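PDB 6T0Q: lectin from Pleurotus ostreatus, which binds N-acetylgalactosamine and probably galactose, with calcium ions bound in its carbohydrate-binding-module-like domains. Local coordinates for residues I72-D77 against Q97-F102. Sequence-based numbering, arbitrary orientation.
Sequences IVVASD and QGQALF. With CA (calcium ion), chain F; NAG (2-acetamido-2-deoxy-beta-D-glucopyranose), chain C.
Val-74 and Gln-99 stand side by side on one face of an antiparallel pair, where strand 67-76 meets strand 98-104, an outermost strand of a four-stranded sheet in the N-terminal of two beta-sandwich domains. CG1 of Val-74 occupies the cramped rotamer between its own N and carbonyl carbon (chi1 56°), which turns it toward the neighbouring strand: it lies 3.8 Å from Gln-99 OE1 and also touches Leu-101 CD1, so one methyl bridges two residues of the partner strand. In Gln-99, CG anti to the backbone N (chi1 175°) and an extended chain carry the amide out to partners elsewhere: OE1 bonds to His-80 NE2, while NE2 donates to Thr-91 O. On the same face Ile-72 meets Leu-101 at their stems, CB to CB 4.1 Å, and Phe-82, from strand 79-84 of the facing sheet, packs on Ile-72, Val-74 and Leu-101.

The backbones pair Ile-72 with Leu-101 and Val-74 with Gln-99, each joined by two reciprocal N-H...O bonds; the shortest, Ile-72 N to Leu-101 O, is 2.7 Å. Between them, Val-73 and Ala-100 form a non-hydrogen-bonded pair whose side chains take the reverse face. There CG1 of Val-73 leans over Gly-98, 3.9 Å from its CA. Strand 67-76 is bonded along its other edge to strand 126-135.

Where the chain turns a corner, Asp-77 OD1 binds the calcium ion at 2.6 Å; Asp-78 OD2, Asn-118 OD1, Ser-123 OG, Pro-124 O and a water complete the site. Residues 99-102 line a glycan pocket, with a second NAG against Gln-99. The first NAG sets its acetamido methyl C8 in plane at the ring edge of Phe-102, 3.5 Å from CD1, and Phe-102 N donates a nearly straight bond (167°) to that NAG's O7, 3.1 Å away.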
# COMPACT_ATOMS: atom_id res chain seq x y z
N ILE A 72 27.42 3.44 -0.28
CA ILE A 72 28.46 4.47 -0.29
C ILE A 72 29.19 4.47 1.04
O ILE A 72 28.56 4.36 2.10
CB ILE A 72 27.85 5.86 -0.58
CG1 ILE A 72 27.24 5.87 -1.99
CG2 ILE A 72 28.90 6.98 -0.41
CD1 ILE A 72 26.23 7.00 -2.22
N VAL A 73 30.52 4.58 1.00
CA VAL A 73 31.32 4.86 2.19
C VAL A 73 32.15 6.10 1.90
O VAL A 73 32.83 6.15 0.87
CB VAL A 73 32.22 3.68 2.60
CG1 VAL A 73 33.10 4.09 3.80
CG2 VAL A 73 31.37 2.44 2.96
N VAL A 74 32.10 7.09 2.80
CA VAL A 74 32.77 8.37 2.56
C VAL A 74 33.51 8.79 3.82
O VAL A 74 33.04 8.55 4.94
CB VAL A 74 31.77 9.45 2.08
CG1 VAL A 74 30.61 9.61 3.08
CG2 VAL A 74 32.48 10.78 1.84
N ALA A 75 34.69 9.39 3.64
CA ALA A 75 35.49 9.90 4.74
C ALA A 75 36.03 11.26 4.34
O ALA A 75 36.16 11.57 3.15
CB ALA A 75 36.64 8.96 5.10
N SER A 76 36.38 12.08 5.34
CA SER A 76 36.78 13.44 5.01
C SER A 76 37.70 14.00 6.07
O SER A 76 37.60 13.67 7.25
CB SER A 76 35.57 14.37 4.86
OG SER A 76 34.77 14.35 6.05
N ASP A 77 38.56 14.92 5.65
CA ASP A 77 39.30 15.78 6.57
C ASP A 77 39.06 17.19 6.08
O ASP A 77 39.62 17.59 5.06
CB ASP A 77 40.78 15.41 6.56
CG ASP A 77 41.61 16.22 7.55
OD1 ASP A 77 41.05 17.15 8.19
OD2 ASP A 77 42.82 15.92 7.69
N GLN A 97 37.18 6.84 10.58
CA GLN A 97 36.15 5.87 10.24
C GLN A 97 35.26 6.43 9.14
O GLN A 97 34.84 7.59 9.21
CB GLN A 97 35.29 5.52 11.47
CG GLN A 97 34.18 4.52 11.18
CD GLN A 97 33.33 4.22 12.41
OE1 GLN A 97 33.36 3.12 12.95
NE2 GLN A 97 32.55 5.21 12.84
N GLY A 98 34.97 5.62 8.14
CA GLY A 98 34.09 6.06 7.07
C GLY A 98 32.64 6.16 7.54
O GLY A 98 32.26 5.66 8.60
N GLN A 99 31.84 6.83 6.72
CA GLN A 99 30.40 6.97 6.94
C GLN A 99 29.65 6.20 5.86
O GLN A 99 29.91 6.37 4.67
CB GLN A 99 29.99 8.44 6.88
CG GLN A 99 28.48 8.67 6.97
CD GLN A 99 28.13 10.14 6.90
OE1 GLN A 99 28.56 10.84 5.99
NE2 GLN A 99 27.39 10.63 7.89
N ALA A 100 28.69 5.36 6.28
CA ALA A 100 27.89 4.58 5.34
C ALA A 100 26.66 5.37 4.89
O ALA A 100 25.95 5.93 5.72
CB ALA A 100 27.45 3.27 5.97
N LEU A 101 26.40 5.37 3.58
CA LEU A 101 25.21 6.00 3.02
C LEU A 101 24.62 5.07 1.96
O LEU A 101 25.37 4.36 1.27
CB LEU A 101 25.53 7.37 2.40
CG LEU A 101 26.16 8.44 3.30
CD1 LEU A 101 26.58 9.65 2.47
CD2 LEU A 101 25.18 8.89 4.41
N PHE A 102 23.29 5.08 1.81
CA PHE A 102 22.60 4.25 0.82
C PHE A 102 21.66 5.12 0.01
O PHE A 102 21.03 6.03 0.56
CB PHE A 102 21.79 3.13 1.50
CG PHE A 102 22.60 2.25 2.42
CD1 PHE A 102 22.78 2.58 3.75
CD2 PHE A 102 23.18 1.08 1.94
CE1 PHE A 102 23.54 1.78 4.59
CE2 PHE A 102 23.94 0.26 2.78
CZ PHE A 102 24.12 0.61 4.10
CA CA F . 41.98 19.52 7.95
C1 NAG C . 18.71 8.94 4.86
C2 NAG C . 20.24 9.02 4.95
C3 NAG C . 20.68 10.12 5.95
C4 NAG C . 19.94 11.44 5.73
C5 NAG C . 18.44 11.19 5.62
C6 NAG C . 17.66 12.44 5.25
C7 NAG C . 21.60 6.97 4.61
C8 NAG C . 22.09 5.71 5.25
N2 NAG C . 20.80 7.74 5.36
O3 NAG C . 22.08 10.35 5.84
O4 NAG C . 20.27 12.43 6.62
O5 NAG C . 18.18 10.23 4.59
O6 NAG C . 18.07 12.95 3.98
O7 NAG C . 21.91 7.28 3.47
O HOH W 1 41.98 19.14 10.65